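Local coordinates for pentatricopeptide repeat-containing protein 10, chloroplastic (Zea mays, PDB 4M59), which binds two similar intergenic RNA elements near chloroplast atpH and psaJ and serves as a barrier to the exonucleases that degrade chloroplast mRNA, at residues A[424-429]-A[454-459]. The protein carries 4 engineered substitutions. Residues are numbered along the deposited sequence; the frame is centred on the assembly and turned at random.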
loop_
_atom_site.group_PDB
_atom_site.type_symbol
_atom_site.label_atom_id
_atom_site.label_comp_id
_atom_site.label_asym_id
_atom_site.label_seq_id
_atom_site.Cartn_x
_atom_site.Cartn_y
_atom_site.Cartn_z
ATOM N N THR A 424 -10.338 -2.915 21.922
ATOM C CA THR A 424 -9.595 -3.021 23.155
ATOM C C THR A 424 -9.172 -4.449 23.446
ATOM O O THR A 424 -8.113 -4.676 24.002
ATOM C CB THR A 424 -10.444 -2.536 24.310
ATOM O OG1 THR A 424 -10.986 -1.257 23.986
ATOM C CG2 THR A 424 -9.620 -2.427 25.550
ATOM N N TYR A 425 -9.984 -5.410 23.014
ATOM C CA TYR A 425 -9.657 -6.786 23.269
ATOM C C TYR A 425 -8.879 -7.336 22.140
ATOM O O TYR A 425 -8.194 -8.310 22.273
ATOM C CB TYR A 425 -10.907 -7.611 23.454
ATOM C CG TYR A 425 -11.633 -7.298 24.701
ATOM C CD1 TYR A 425 -11.216 -7.772 25.894
ATOM C CD2 TYR A 425 -12.731 -6.541 24.681
ATOM C CE1 TYR A 425 -11.872 -7.478 27.017
ATOM C CE2 TYR A 425 -13.379 -6.238 25.789
ATOM C CZ TYR A 425 -12.952 -6.706 26.956
ATOM O OH TYR A 425 -13.636 -6.389 28.078
ATOM N N ASN A 426 -8.962 -6.646 21.034
ATOM C CA ASN A 426 -8.260 -7.080 19.876
ATOM C C ASN A 426 -6.807 -6.692 19.923
ATOM O O ASN A 426 -5.941 -7.433 19.494
ATOM C CB ASN A 426 -8.920 -6.463 18.672
ATOM C CG ASN A 426 -9.824 -7.404 17.958
ATOM O OD1 ASN A 426 -9.768 -8.605 18.146
ATOM N ND2 ASN A 426 -10.654 -6.862 17.105
ATOM N N ALA A 427 -6.554 -5.499 20.424
ATOM C CA ALA A 427 -5.206 -5.025 20.606
ATOM C C ALA A 427 -4.477 -6.043 21.446
ATOM O O ALA A 427 -3.428 -6.547 21.073
ATOM C CB ALA A 427 -5.220 -3.700 21.297
ATOM N N LEU A 428 -5.075 -6.364 22.578
ATOM C CA LEU A 428 -4.503 -7.309 23.498
ATOM C C LEU A 428 -4.221 -8.651 22.860
ATOM O O LEU A 428 -3.181 -9.239 23.090
ATOM C CB LEU A 428 -5.429 -7.485 24.688
ATOM C CG LEU A 428 -5.695 -6.245 25.523
ATOM C CD1 LEU A 428 -6.647 -6.576 26.624
ATOM C CD2 LEU A 428 -4.418 -5.767 26.094
ATOM N N LEU A 429 -5.111 -9.148 22.052
ATOM C CA LEU A 429 -4.846 -10.433 21.467
ATOM C C LEU A 429 -3.752 -10.366 20.432
ATOM O O LEU A 429 -3.146 -11.347 20.102
ATOM C CB LEU A 429 -6.106 -10.991 20.830
ATOM C CG LEU A 429 -7.270 -11.418 21.705
ATOM C CD1 LEU A 429 -8.456 -11.690 20.882
ATOM C CD2 LEU A 429 -6.890 -12.642 22.356
ATOM N N LYS A 454 -19.065 -9.788 20.615
ATOM C CA LYS A 454 -18.870 -10.875 19.677
ATOM C C LYS A 454 -17.592 -10.647 18.913
ATOM O O LYS A 454 -17.394 -9.593 18.325
ATOM C CB LYS A 454 -20.042 -10.956 18.697
ATOM N N PRO A 455 -16.717 -11.643 18.917
ATOM C CA PRO A 455 -15.426 -11.629 18.253
ATOM C C PRO A 455 -15.506 -11.324 16.776
ATOM O O PRO A 455 -16.336 -11.885 16.084
ATOM C CB PRO A 455 -14.953 -13.054 18.448
ATOM C CG PRO A 455 -15.537 -13.448 19.714
ATOM C CD PRO A 455 -16.892 -12.855 19.719
ATOM N N ASN A 456 -14.643 -10.434 16.306
ATOM C CA ASN A 456 -14.583 -10.131 14.890
ATOM C C ASN A 456 -13.833 -11.229 14.161
ATOM O O ASN A 456 -13.606 -12.311 14.701
ATOM C CB ASN A 456 -13.887 -8.789 14.655
ATOM C CG ASN A 456 -14.451 -7.673 15.512
ATOM O OD1 ASN A 456 -13.875 -6.589 15.593
ATOM N ND2 ASN A 456 -15.587 -7.932 16.154
ATOM N N GLU A 457 -13.453 -10.938 12.929
ATOM C CA GLU A 457 -12.677 -11.845 12.125
ATOM C C GLU A 457 -11.231 -11.779 12.525
ATOM O O GLU A 457 -10.589 -12.796 12.717
ATOM C CB GLU A 457 -12.815 -11.459 10.667
ATOM C CG GLU A 457 -11.576 -11.673 9.853
ATOM C CD GLU A 457 -11.730 -11.169 8.453
ATOM O OE1 GLU A 457 -11.188 -10.094 8.146
ATOM O OE2 GLU A 457 -12.403 -11.845 7.658
ATOM N N GLN A 458 -10.719 -10.566 12.641
ATOM C CA GLN A 458 -9.345 -10.349 13.032
ATOM C C GLN A 458 -9.145 -10.960 14.395
ATOM O O GLN A 458 -8.089 -11.500 14.694
ATOM C CB GLN A 458 -9.030 -8.858 13.057
ATOM C CG GLN A 458 -10.063 -8.000 13.771
ATOM C CD GLN A 458 -11.329 -7.762 12.951
ATOM O OE1 GLN A 458 -11.715 -8.584 12.128
ATOM N NE2 GLN A 458 -11.989 -6.640 13.200
ATOM N N SER A 459 -10.186 -10.887 15.210
ATOM C CA SER A 459 -10.182 -11.519 16.509
ATOM C C SER A 459 -9.962 -13.000 16.353
ATOM O O SER A 459 -9.386 -13.638 17.219
ATOM C CB SER A 459 -11.498 -11.286 17.215
ATOM O OG SER A 459 -11.401 -10.198 18.100
#
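Asn426 of helix 422-435 points toward segment 454-459, where its amide meets Ser459 and Gln458 of helix 458-468 and Asn456 in the loop leading into it. The packing is closest at Ser459, whose CA lies 5.9 Å from the CA of Asn426. Asn426 OD1 and Ser459 OG are modelled closer than a hydrogen bond allows, so the exact geometry of that pair is doubtful. Three residues further along the helix, Leu429 brings CD1 to 4.3 Å from Ser459 O, and Leu462 of the second helix packs against both Leu429 and Asn426. These are the first helices of two successive helical hairpins, predicted repeats PPR 11 and PPR 12, stacked side by side as in the PPR superhelix; the nearest atom of the contact is about 7 Å from the bound RNA. The nitrogen side of the amide is more loosely packed. Asn426 ND2 stands 3.6 Å from Gln458 CG, brushing the aliphatic part of a chain that bends at chi2 (-77°). The same nitrogen, Asn426 ND2, is 3.6 Å from Asn456 OD1, a contact without a hydrogen bond, and the two amide planes are turned 79° from each other. Asn456 and Gln458 also pack on Arg522 and Tyr524, respectively, of the second subunit.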